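Local structure of putative laminarinase (Phanerochaete chrysosporium, 2W39) at residues 97-102 / 118-123; 114-119 / 187-192; 130-135 / 163-168; 195-200 / 225-230. The protein probably hydrolyses beta-glucans such as laminarin and lichenin, as a secreted family 16 glycoside hydrolase of a white-rot fungus. All coordinates share one frame; numbering follows the deposited sequence. Where two conformers were deposited one is given.

Interaction 1. Residues 97-102 / 118-123; sequences GTWPAA and IIEGVN. With BGC (beta-D-glucopyranose), chain B; LGC (D-glucono-1,5-lactone), chain D.
The indole of Trp99 has Val122 on one face and Glu120 at an edge. Val122 CG1 lies over the five-membered ring as a CH-pi contact, 3.7 Å from Trp99 CG. At the edge, Trp99 NE1 donates to Glu120 OE2 at 3.0 Å, using the anti lone pair of that oxygen. OE2 lies in the indole plane, and the carboxylate is turned only 12° from it, so acid and indole are nearly coplanar. Trp99 CG stands anti to the backbone N (chi1 -178°), which lays the ring beside the extended Glu120 chain. The sugar, modelled as overlapping glucose and gluconolactone, approaches NE1 obliquely through O6, and the glucose O1 lies at the indole edge in its plane. Glu120 OE2 itself meets the sugar, 2.6 Å from glucose O1 and 2.8 Å from lactone O6. Trp257 packs edge-to-face with Trp99 from outside the two segments.

A further flat group, the Asn123 amide, takes the backbone N of Gly97 on OD1 at 2.8 Å while ND2 reaches Ala258 O. Asn123 N in turn binds Thr98 O at 2.9 Å. At the opposite end of the contact, Ala102 O accepts from Ile118 N (2.9 Å) and from Ile119 N (3.0 Å). Two successive residues facing one partner make a classic beta bulge, set within the Glu-x-Asp-x-x-Glu signature (115-120) that marks the active-site strand of glycoside hydrolase family 16.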
# COMPACT_ATOMS: atom_id res chain seq x y z
N GLY A 97 -2.89 15.18 -4.92
CA GLY A 97 -1.64 15.19 -4.18
C GLY A 97 -1.41 13.95 -3.35
O GLY A 97 -0.30 13.72 -2.88
N THR A 98 -2.44 13.13 -3.14
CA THR A 98 -2.29 11.98 -2.26
C THR A 98 -1.50 10.85 -2.89
O THR A 98 -1.62 10.58 -4.09
CB THR A 98 -3.65 11.42 -1.76
OG1 THR A 98 -4.45 10.97 -2.85
CG2 THR A 98 -4.42 12.45 -0.93
N TRP A 99 -0.72 10.18 -2.05
CA TRP A 99 0.08 9.04 -2.44
C TRP A 99 0.05 8.03 -1.30
O TRP A 99 0.96 7.97 -0.46
CB TRP A 99 1.49 9.49 -2.80
CG TRP A 99 2.42 8.41 -3.29
CD1 TRP A 99 2.15 7.07 -3.51
CD2 TRP A 99 3.80 8.59 -3.59
NE1 TRP A 99 3.29 6.42 -3.92
CE2 TRP A 99 4.32 7.33 -3.98
CE3 TRP A 99 4.66 9.69 -3.56
CZ2 TRP A 99 5.67 7.14 -4.33
CZ3 TRP A 99 6.00 9.50 -3.91
CH2 TRP A 99 6.48 8.25 -4.29
N PRO A 100 -1.04 7.26 -1.22
CA PRO A 100 -1.17 6.23 -0.20
C PRO A 100 -0.49 4.93 -0.63
O PRO A 100 -0.37 4.67 -1.83
CB PRO A 100 -2.68 6.02 -0.11
CG PRO A 100 -3.16 6.24 -1.54
CD PRO A 100 -2.24 7.31 -2.09
N ALA A 101 -0.09 4.11 0.34
CA ALA A 101 0.44 2.80 0.03
C ALA A 101 0.25 1.82 1.18
O ALA A 101 0.31 2.20 2.35
CB ALA A 101 1.92 2.89 -0.35
N ALA A 102 0.04 0.56 0.80
CA ALA A 102 0.15 -0.58 1.73
C ALA A 102 1.14 -1.53 1.06
O ALA A 102 0.97 -1.91 -0.11
CB ALA A 102 -1.20 -1.26 1.95
N ILE A 118 1.49 -3.43 -2.53
CA ILE A 118 0.23 -4.16 -2.64
C ILE A 118 -0.91 -3.23 -3.06
O ILE A 118 -1.66 -3.54 -3.98
CB ILE A 118 -0.08 -4.87 -1.29
CG1 ILE A 118 1.06 -5.82 -0.93
CG2 ILE A 118 -1.42 -5.59 -1.39
CD1 ILE A 118 1.01 -6.35 0.52
N ILE A 119 -1.01 -2.09 -2.37
CA ILE A 119 -1.92 -1.01 -2.73
C ILE A 119 -1.06 0.22 -2.95
O ILE A 119 -0.29 0.60 -2.08
CB ILE A 119 -2.94 -0.70 -1.63
CG1 ILE A 119 -3.66 -1.99 -1.17
CG2 ILE A 119 -3.93 0.36 -2.13
CD1 ILE A 119 -4.61 -1.80 0.01
N GLU A 120 -1.18 0.86 -4.11
CA GLU A 120 -0.41 2.08 -4.35
C GLU A 120 -0.93 2.83 -5.55
O GLU A 120 -1.25 2.24 -6.58
CB GLU A 120 1.07 1.75 -4.63
CG GLU A 120 1.95 2.99 -4.52
CD GLU A 120 3.41 2.77 -4.88
OE1 GLU A 120 3.76 1.70 -5.42
OE2 GLU A 120 4.20 3.70 -4.61
N GLY A 121 -0.97 4.15 -5.43
CA GLY A 121 -1.23 5.02 -6.58
C GLY A 121 -1.06 6.46 -6.17
O GLY A 121 -0.62 6.75 -5.05
N VAL A 122 -1.39 7.36 -7.09
CA VAL A 122 -1.23 8.78 -6.85
C VAL A 122 -2.39 9.56 -7.44
O VAL A 122 -2.94 9.19 -8.49
CB VAL A 122 0.10 9.34 -7.46
CG1 VAL A 122 1.30 8.67 -6.82
CG2 VAL A 122 0.14 9.18 -8.97
N ASN A 123 -2.72 10.67 -6.79
CA ASN A 123 -3.61 11.68 -7.38
C ASN A 123 -4.90 11.10 -7.90
O ASN A 123 -5.42 11.55 -8.93
CB ASN A 123 -2.88 12.44 -8.50
CG ASN A 123 -1.63 13.13 -7.99
OD1 ASN A 123 -1.64 13.71 -6.90
ND2 ASN A 123 -0.55 13.10 -8.77
C2 BGC B . 8.71 3.28 -3.68
C3 BGC B . 8.93 3.44 -2.18
C4 BGC B . 7.68 4.05 -1.57
C5 BGC B . 6.58 3.00 -1.68
C6 BGC B . 5.30 3.46 -1.01
C1 BGC B . 7.29 2.81 -4.09
O1 BGC B . 6.78 3.68 -5.12
O2 BGC B . 9.68 2.36 -4.21
O3 BGC B . 10.09 4.26 -1.92
O4 BGC B . 7.89 4.41 -0.21
O5 BGC B . 6.30 2.70 -3.05
O6 BGC B . 4.57 4.32 -1.89
C1 LGC D . 7.76 2.57 -3.90
C2 LGC D . 9.07 3.14 -3.45
O5 LGC D . 6.60 2.42 -3.02
O1 LGC D . 7.62 2.22 -5.07
O2 LGC D . 10.14 2.23 -3.77
C3 LGC D . 9.03 3.48 -1.96
O3 LGC D . 10.07 4.42 -1.64
C4 LGC D . 7.66 4.04 -1.58
O4 LGC D . 7.68 4.61 -0.28
C5 LGC D . 6.67 2.89 -1.66
C6 LGC D . 5.25 3.22 -1.21
O6 LGC D . 4.70 4.34 -1.92

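Interaction 2. Residues 114-119 / 187-192; sequences GEVDII and YAMERT. With LGC (D-glucono-1,5-lactone), chain D; BGC (beta-D-glucopyranose), chain B.
Ile119 lies against the ring of Tyr187, with CG1 over one face, 3.7 Å from the ring centroid and 20° off the normal. CG1 sits near Tyr187 CD1, while the Ile119 methyl CD1 reaches past the rim, 3.5 Å from Tyr187 CD1. Ile118 fills the next hollow, between Tyr187 and Met189, and its branches divide the work. Ile118 CG2 sits 4.0 Å from Tyr187 CB, the two side chains running antiparallel side by side. With Ile118 CG1 anti to its own carbonyl carbon (chi1 -58°), the other branch leads to Met189, where Ile118 CD1 rests 3.8 Å from Met189 CB and the side chains meet at about a right angle. Met189, its chain folded beyond CG, offers CB and CG together as the floor under this isoleucine.

The polar end of Tyr187 is held elsewhere, by a hydrogen bond from its OH to Ser174 O, and Phe200 packs against its ring. A serine in place of Tyr187 would probably leave Ile119 without the ring face it lies on and Ser174 O without its hydroxyl partner.

No hydrogen bond joins the two segments, so the sheets of the beta sandwich meet here almost wholly through hydrocarbon; the exception is Ile118 O, bonded to Asn128 ND2 and 3.8 Å from Tyr187 CE2. The polar chemistry of strand 115-120 is kept to its other side, where Glu115 OE1 approaches the lactone O2 at 2.6 Å. The strand thus separates an apolar core from a sugar-binding cleft.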
# COMPACT_ATOMS: atom_id res chain seq x y z
N GLY A 114 14.24 -6.40 -0.96
CA GLY A 114 13.00 -6.40 -1.72
C GLY A 114 11.99 -5.38 -1.22
O GLY A 114 12.09 -4.81 -0.12
N GLU A 115 10.98 -5.18 -2.06
CA GLU A 115 9.82 -4.35 -1.75
C GLU A 115 8.67 -4.91 -2.57
O GLU A 115 8.84 -5.19 -3.77
CB GLU A 115 10.07 -2.89 -2.15
CG GLU A 115 8.84 -2.00 -2.07
CD GLU A 115 9.08 -0.58 -2.51
OE1 GLU A 115 10.24 -0.16 -2.69
OE2 GLU A 115 8.09 0.17 -2.65
N VAL A 116 7.52 -5.11 -1.96
CA VAL A 116 6.30 -5.42 -2.71
C VAL A 116 5.23 -4.41 -2.34
O VAL A 116 4.84 -4.29 -1.17
CB VAL A 116 5.79 -6.89 -2.52
CG1 VAL A 116 5.70 -7.27 -1.04
CG2 VAL A 116 4.44 -7.06 -3.23
N ASP A 117 4.76 -3.69 -3.35
CA ASP A 117 3.69 -2.71 -3.18
C ASP A 117 2.39 -3.39 -3.51
O ASP A 117 2.22 -3.91 -4.62
CB ASP A 117 3.93 -1.51 -4.10
CG ASP A 117 5.31 -0.92 -3.91
OD1 ASP A 117 5.70 -0.67 -2.74
OD2 ASP A 117 6.02 -0.74 -4.89
N ILE A 118 1.49 -3.43 -2.53
CA ILE A 118 0.23 -4.16 -2.64
C ILE A 118 -0.91 -3.23 -3.06
O ILE A 118 -1.66 -3.54 -3.98
CB ILE A 118 -0.08 -4.87 -1.29
CG1 ILE A 118 1.06 -5.82 -0.93
CG2 ILE A 118 -1.42 -5.59 -1.39
CD1 ILE A 118 1.01 -6.35 0.52
N ILE A 119 -1.01 -2.09 -2.37
CA ILE A 119 -1.92 -1.01 -2.73
C ILE A 119 -1.06 0.22 -2.95
O ILE A 119 -0.29 0.60 -2.08
CB ILE A 119 -2.94 -0.70 -1.63
CG1 ILE A 119 -3.66 -1.99 -1.17
CG2 ILE A 119 -3.93 0.36 -2.13
CD1 ILE A 119 -4.61 -1.80 0.01
N TYR A 187 -7.52 -6.81 -0.19
CA TYR A 187 -6.26 -7.11 -0.87
C TYR A 187 -5.58 -8.23 -0.11
O TYR A 187 -5.45 -8.16 1.12
CB TYR A 187 -5.35 -5.88 -0.91
CG TYR A 187 -5.63 -4.99 -2.10
CD1 TYR A 187 -6.51 -3.90 -2.01
CD2 TYR A 187 -5.02 -5.25 -3.33
CE1 TYR A 187 -6.75 -3.09 -3.13
CE2 TYR A 187 -5.29 -4.47 -4.44
CZ TYR A 187 -6.15 -3.40 -4.33
OH TYR A 187 -6.38 -2.67 -5.47
N ALA A 188 -5.12 -9.25 -0.83
CA ALA A 188 -4.37 -10.35 -0.21
C ALA A 188 -3.09 -10.54 -0.99
O ALA A 188 -3.07 -10.46 -2.22
CB ALA A 188 -5.20 -11.62 -0.21
N MET A 189 -2.00 -10.82 -0.27
CA MET A 189 -0.70 -11.04 -0.90
C MET A 189 -0.12 -12.31 -0.33
O MET A 189 -0.02 -12.44 0.90
CB MET A 189 0.21 -9.83 -0.65
CG MET A 189 1.55 -9.81 -1.38
SD MET A 189 2.77 -10.99 -0.74
CE MET A 189 3.04 -10.35 0.91
N GLU A 190 0.21 -13.27 -1.20
CA GLU A 190 0.93 -14.48 -0.83
C GLU A 190 2.35 -14.39 -1.35
O GLU A 190 2.57 -14.18 -2.55
CB GLU A 190 0.23 -15.72 -1.40
CG GLU A 190 0.99 -17.02 -1.09
CD GLU A 190 0.37 -18.26 -1.68
OE1 GLU A 190 -0.50 -18.14 -2.56
OE2 GLU A 190 0.80 -19.38 -1.27
N ARG A 191 3.31 -14.59 -0.45
CA ARG A 191 4.72 -14.63 -0.81
C ARG A 191 5.28 -15.99 -0.40
O ARG A 191 5.18 -16.41 0.76
CB ARG A 191 5.50 -13.53 -0.08
CG ARG A 191 7.00 -13.70 -0.22
CD ARG A 191 7.79 -12.55 0.38
NE ARG A 191 9.13 -13.02 0.71
CZ ARG A 191 9.91 -12.44 1.62
NH1 ARG A 191 9.55 -11.29 2.18
NH2 ARG A 191 11.06 -13.00 1.94
N THR A 192 5.89 -16.66 -1.36
CA THR A 192 6.63 -17.89 -1.13
C THR A 192 8.02 -17.74 -1.75
O THR A 192 8.35 -16.69 -2.31
CB THR A 192 5.94 -19.12 -1.74
OG1 THR A 192 6.09 -19.09 -3.16
CG2 THR A 192 4.46 -19.19 -1.35
C1 LGC D . 7.76 2.57 -3.90
C2 LGC D . 9.07 3.14 -3.45
O5 LGC D . 6.60 2.42 -3.02
O1 LGC D . 7.62 2.22 -5.07
O2 LGC D . 10.14 2.23 -3.77
C3 LGC D . 9.03 3.48 -1.96
O3 LGC D . 10.07 4.42 -1.64
C4 LGC D . 7.66 4.04 -1.58
O4 LGC D . 7.68 4.61 -0.28
C5 LGC D . 6.67 2.89 -1.66
C6 LGC D . 5.25 3.22 -1.21
O6 LGC D . 4.70 4.34 -1.92
C2 BGC B . 8.71 3.28 -3.68
C3 BGC B . 8.93 3.44 -2.18
C4 BGC B . 7.68 4.05 -1.57
C5 BGC B . 6.58 3.00 -1.68
C6 BGC B . 5.30 3.46 -1.01
C1 BGC B . 7.29 2.81 -4.09
O1 BGC B . 6.78 3.68 -5.12
O2 BGC B . 9.68 2.36 -4.21
O3 BGC B . 10.09 4.26 -1.92
O4 BGC B . 7.89 4.41 -0.21
O5 BGC B . 6.30 2.70 -3.05
O6 BGC B . 4.57 4.32 -1.89

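Interaction 3. Residues 130-135 / 163-168; sequences MTLHTG and TGCGVQ. With LGC (D-glucono-1,5-lactone), chain D; BGC (beta-D-glucopyranose), chain B.
His133 and Gly164 form the close-packed end of this antiparallel pair. Gly164 CA lies over one face of the imidazole, 4.2 Å from its centroid, as a CH-pi contact, and the bound sugar brings its O2 over the opposite face. Without a side chain, Gly164 can also place its CA only 3.1 Å from Leu132 O. Next along, Thr131 faces Gly166 with a short CA-CA separation of 4.1 Å, and Thr131 CG2 turns to Thr163 O at 3.4 Å. Leu132 pairs with Cys165 through two backbone hydrogen bonds, and its CB meets Cys165 SG at 3.6 Å. Cys165 SG stands between its own backbone N and carbonyl carbon (chi1 54°) and is disulfide-bonded to Cys155. Further on, the buried Met130 bends its chain to bring CE within 3.3 Å of Val167 O, an apolar tip against a carbonyl already engaged by Met130 N.

The rims are looser. CB of the exposed Thr163 heads away from strand 130-133, and OG1 folds back to Gly164 O, while CB of Gln168, in two conformers, also heads away and the residue stays partly exposed.

His133 ND1 is hydrogen-bonded to Asn162 OD1, and its NE2 lies 2.8 Å from the lactone O1, with a weak bond to Asp117 OD2. The bond to Asn162 and the layering between glycine and sugar are likely to restrict the turning of the imidazole, and they leave NE2 facing the lactone O1.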
# COMPACT_ATOMS: atom_id res chain seq x y z
N MET A 130 0.49 -2.88 -8.47
CA MET A 130 1.16 -3.85 -7.61
C MET A 130 2.53 -4.08 -8.23
O MET A 130 2.63 -4.38 -9.42
CB MET A 130 0.34 -5.13 -7.55
CG MET A 130 -1.03 -4.88 -6.88
SD MET A 130 -2.43 -5.75 -7.63
CE MET A 130 -2.49 -4.93 -9.24
N THR A 131 3.59 -3.90 -7.44
CA THR A 131 4.93 -3.72 -8.00
C THR A 131 5.97 -4.34 -7.09
O THR A 131 5.88 -4.21 -5.86
CB THR A 131 5.23 -2.21 -8.14
OG1 THR A 131 4.16 -1.57 -8.85
CG2 THR A 131 6.51 -1.96 -8.88
N LEU A 132 6.97 -4.97 -7.70
CA LEU A 132 8.16 -5.35 -6.93
C LEU A 132 9.32 -4.42 -7.26
O LEU A 132 9.49 -4.01 -8.42
CB LEU A 132 8.63 -6.78 -7.22
CG LEU A 132 7.59 -7.88 -7.16
CD1 LEU A 132 8.26 -9.23 -7.33
CD2 LEU A 132 6.76 -7.85 -5.89
N HIS A 133 10.12 -4.12 -6.25
CA HIS A 133 11.39 -3.40 -6.43
C HIS A 133 12.46 -4.26 -5.80
O HIS A 133 12.33 -4.66 -4.64
CB HIS A 133 11.37 -2.05 -5.71
CG HIS A 133 10.25 -1.14 -6.11
ND1 HIS A 133 10.46 0.06 -6.74
CD2 HIS A 133 8.91 -1.24 -5.93
CE1 HIS A 133 9.30 0.66 -6.95
NE2 HIS A 133 8.35 -0.11 -6.47
N THR A 134 13.52 -4.55 -6.56
CA THR A 134 14.58 -5.44 -6.11
C THR A 134 15.93 -4.90 -6.55
O THR A 134 16.02 -3.89 -7.27
CB THR A 134 14.41 -6.86 -6.72
OG1 THR A 134 14.62 -6.80 -8.13
CG2 THR A 134 13.04 -7.45 -6.43
N GLY A 135 16.97 -5.60 -6.13
CA GLY A 135 18.29 -5.46 -6.76
C GLY A 135 18.41 -6.24 -8.06
O GLY A 135 17.43 -6.67 -8.67
N THR A 163 11.36 2.13 -11.32
CA THR A 163 9.93 1.93 -11.53
C THR A 163 9.52 0.63 -10.83
O THR A 163 8.36 0.48 -10.45
CB THR A 163 9.51 1.79 -13.00
OG1 THR A 163 10.14 0.64 -13.57
CG2 THR A 163 9.88 3.03 -13.80
N GLY A 164 10.46 -0.32 -10.69
CA GLY A 164 10.09 -1.69 -10.32
C GLY A 164 9.37 -2.40 -11.46
O GLY A 164 9.15 -1.82 -12.53
N CYS A 165 9.00 -3.67 -11.22
CA CYS A 165 8.19 -4.41 -12.19
C CYS A 165 6.75 -4.40 -11.70
O CYS A 165 6.45 -4.90 -10.62
CB CYS A 165 8.69 -5.84 -12.35
SG CYS A 165 8.83 -6.77 -10.79
N GLY A 166 5.88 -3.77 -12.48
CA GLY A 166 4.52 -3.44 -12.06
C GLY A 166 3.44 -4.17 -12.81
O GLY A 166 3.64 -4.60 -13.96
N VAL A 167 2.28 -4.26 -12.18
CA VAL A 167 1.07 -4.80 -12.77
C VAL A 167 -0.06 -3.87 -12.38
O VAL A 167 -0.20 -3.50 -11.21
CB VAL A 167 0.77 -6.22 -12.23
CG1 VAL A 167 -0.57 -6.75 -12.76
CG2 VAL A 167 1.90 -7.19 -12.59
N GLN A 168 -0.88 -3.50 -13.37
CA GLN A 168 -2.07 -2.68 -13.15
C GLN A 168 -3.29 -3.58 -12.95
O GLN A 168 -3.54 -4.48 -13.75
CB GLN A 168 -2.31 -1.77 -14.36
CG GLN A 168 -1.16 -0.83 -14.68
CD GLN A 168 -1.16 0.43 -13.85
OE1 GLN A 168 -0.25 0.66 -13.04
NE2 GLN A 168 -2.19 1.26 -14.04
C1 LGC D . 7.76 2.57 -3.90
C2 LGC D . 9.07 3.14 -3.45
O5 LGC D . 6.60 2.42 -3.02
O1 LGC D . 7.62 2.22 -5.07
O2 LGC D . 10.14 2.23 -3.77
C3 LGC D . 9.03 3.48 -1.96
O3 LGC D . 10.07 4.42 -1.64
C4 LGC D . 7.66 4.04 -1.58
O4 LGC D . 7.68 4.61 -0.28
C5 LGC D . 6.67 2.89 -1.66
C6 LGC D . 5.25 3.22 -1.21
O6 LGC D . 4.70 4.34 -1.92
C2 BGC B . 8.71 3.28 -3.68
C3 BGC B . 8.93 3.44 -2.18
C4 BGC B . 7.68 4.05 -1.57
C5 BGC B . 6.58 3.00 -1.68
C6 BGC B . 5.30 3.46 -1.01
C1 BGC B . 7.29 2.81 -4.09
O1 BGC B . 6.78 3.68 -5.12
O2 BGC B . 9.68 2.36 -4.21
O3 BGC B . 10.09 4.26 -1.92
O4 BGC B . 7.89 4.41 -0.21
O5 BGC B . 6.30 2.70 -3.05
O6 BGC B . 4.57 4.32 -1.89

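Interaction 4. Residues 195-200 / 225-230; sequences FIKVWF and GTPTAF
Lys197 runs extended along Pro227 and Phe230, and each of its carbons finds a surface. CB rests against Pro227 CB at 3.9 Å. Lys197 CG touches both rings, 3.7 Å from Phe230 CD2 and close to Pro227 CG. CD stays beside Pro227 CG, and Lys197 CE arrives at Phe230 CE2 (3.6 Å) while also standing over the centre of the Phe195 ring. The aliphatic length thus lies against a proline and two phenylalanines, and NZ, at the tip, leads on away from the Phe230 ring. Phe230 has CG anti to its backbone N (chi1 -178°), which lays its ring alongside Lys197, pointing the same way.

Beyond Pro227, Trp199 NE1 donates to Gly225 O at 3.0 Å in a nearly straight bond (173°). The acceptor lies in the indole plane, but the N-H comes from above the carbonyl plane. Pro227 CA lies over the five-membered ring as a CH-pi contact. A leucine in place of Trp199 would probably leave Gly225 O without its donor and open a gap beneath Pro227, letting the loop 225-227 shift.

Bonds around the bulge finish the join: Val198 O takes Ala229 N at 3.0 Å and, weakly, Thr228 N, a classic beta bulge, while Phe200 N donates to the side-chain OG1 of Thr228 at 2.9 Å. Strand 195-202 is flanked by strand 185-191 as well as by strand 229-232, while Val198 and Ala229 face the sandwich interior, where both touch Met130 of strand 129-133.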
# COMPACT_ATOMS: atom_id res chain seq x y z
N PHE A 195 7.17 -17.39 -5.72
CA PHE A 195 6.36 -16.35 -6.34
C PHE A 195 5.86 -15.36 -5.31
O PHE A 195 5.87 -15.63 -4.10
CB PHE A 195 5.14 -16.93 -7.10
CG PHE A 195 4.17 -17.71 -6.24
CD1 PHE A 195 3.32 -17.06 -5.34
CD2 PHE A 195 4.09 -19.10 -6.36
CE1 PHE A 195 2.42 -17.79 -4.54
CE2 PHE A 195 3.18 -19.82 -5.57
CZ PHE A 195 2.36 -19.16 -4.68
N ILE A 196 5.41 -14.22 -5.82
CA ILE A 196 4.52 -13.32 -5.09
C ILE A 196 3.25 -13.17 -5.91
O ILE A 196 3.31 -13.02 -7.13
CB ILE A 196 5.22 -11.97 -4.81
CG1 ILE A 196 6.33 -12.17 -3.77
CG2 ILE A 196 4.21 -10.91 -4.34
CD1 ILE A 196 7.29 -11.00 -3.62
N LYS A 197 2.11 -13.24 -5.21
CA LYS A 197 0.79 -13.04 -5.83
C LYS A 197 0.03 -11.99 -5.04
O LYS A 197 0.11 -11.95 -3.80
CB LYS A 197 -0.04 -14.33 -5.82
CG LYS A 197 0.46 -15.38 -6.81
CD LYS A 197 -0.28 -16.70 -6.67
CE LYS A 197 0.35 -17.75 -7.58
NZ LYS A 197 -0.32 -19.08 -7.44
N VAL A 198 -0.73 -11.16 -5.74
CA VAL A 198 -1.68 -10.25 -5.10
C VAL A 198 -3.05 -10.50 -5.71
O VAL A 198 -3.18 -10.60 -6.94
CB VAL A 198 -1.30 -8.76 -5.29
CG1 VAL A 198 -2.31 -7.84 -4.64
CG2 VAL A 198 0.09 -8.46 -4.73
N TRP A 199 -4.06 -10.58 -4.85
CA TRP A 199 -5.45 -10.62 -5.30
C TRP A 199 -6.17 -9.37 -4.78
O TRP A 199 -6.01 -9.00 -3.61
CB TRP A 199 -6.21 -11.80 -4.69
CG TRP A 199 -5.80 -13.17 -5.11
CD1 TRP A 199 -6.45 -13.97 -6.02
CD2 TRP A 199 -4.71 -13.94 -4.60
NE1 TRP A 199 -5.81 -15.19 -6.11
CE2 TRP A 199 -4.74 -15.20 -5.25
CE3 TRP A 199 -3.71 -13.70 -3.63
CZ2 TRP A 199 -3.82 -16.22 -4.96
CZ3 TRP A 199 -2.80 -14.70 -3.35
CH2 TRP A 199 -2.86 -15.95 -4.01
N PHE A 200 -6.99 -8.77 -5.64
CA PHE A 200 -7.95 -7.78 -5.22
C PHE A 200 -9.36 -8.29 -5.43
O PHE A 200 -9.69 -8.75 -6.52
CB PHE A 200 -7.80 -6.48 -6.02
CG PHE A 200 -8.91 -5.51 -5.72
CD1 PHE A 200 -9.10 -5.05 -4.42
CD2 PHE A 200 -9.81 -5.13 -6.71
CE1 PHE A 200 -10.15 -4.20 -4.11
CE2 PHE A 200 -10.88 -4.27 -6.38
CZ PHE A 200 -11.01 -3.83 -5.09
N GLY A 225 -8.59 -18.76 -6.79
CA GLY A 225 -8.66 -18.35 -8.19
C GLY A 225 -7.39 -17.63 -8.65
O GLY A 225 -6.40 -17.51 -7.93
N THR A 226 -7.44 -17.13 -9.87
CA THR A 226 -6.30 -16.48 -10.48
C THR A 226 -5.98 -15.16 -9.79
O THR A 226 -6.88 -14.35 -9.54
CB THR A 226 -6.61 -16.29 -11.96
OG1 THR A 226 -6.72 -17.59 -12.54
CG2 THR A 226 -5.53 -15.49 -12.67
N PRO A 227 -4.69 -14.91 -9.50
CA PRO A 227 -4.32 -13.65 -8.86
C PRO A 227 -4.48 -12.45 -9.80
O PRO A 227 -4.47 -12.57 -11.03
CB PRO A 227 -2.85 -13.86 -8.49
CG PRO A 227 -2.36 -14.83 -9.50
CD PRO A 227 -3.51 -15.78 -9.73
N THR A 228 -4.62 -11.28 -9.20
CA THR A 228 -4.63 -10.03 -9.94
C THR A 228 -3.24 -9.71 -10.49
O THR A 228 -3.10 -9.30 -11.65
CB THR A 228 -5.15 -8.91 -9.03
OG1 THR A 228 -6.41 -9.29 -8.47
CG2 THR A 228 -5.31 -7.63 -9.81
N ALA A 229 -2.22 -9.87 -9.64
CA ALA A 229 -0.83 -9.72 -10.05
C ALA A 229 -0.09 -10.99 -9.67
O ALA A 229 -0.26 -11.53 -8.58
CB ALA A 229 -0.16 -8.51 -9.37
N PHE A 230 0.76 -11.46 -10.58
CA PHE A 230 1.58 -12.67 -10.39
C PHE A 230 3.00 -12.32 -10.76
O PHE A 230 3.28 -11.78 -11.85
CB PHE A 230 1.04 -13.76 -11.32
CG PHE A 230 1.73 -15.12 -11.23
CD1 PHE A 230 1.76 -15.94 -12.36
CD2 PHE A 230 2.31 -15.61 -10.06
CE1 PHE A 230 2.33 -17.19 -12.33
CE2 PHE A 230 2.88 -16.88 -10.02
CZ PHE A 230 2.89 -17.67 -11.17

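From the N terminus, interaction 1 closes a short hairpin loop between 97-102 and 118-123. Interaction 2 starts on strand 115-120, which it shares with interaction 1, and closes a loop of 67 residues by reaching 187-192 in the other sheet. Interaction 3 is nested inside that loop, its strand 129-133 pairing with 115-120 in the same sheet as interaction 1. Interaction 4 follows interaction 2 along the chain and adds strand 195-202 beside 185-191, and 229-232 beyond it. Ile118 and Met130 both touch Val198, so the sugar-binding sheet of interactions 1 and 3 is joined to the opposing sheet through interactions 2 and 4.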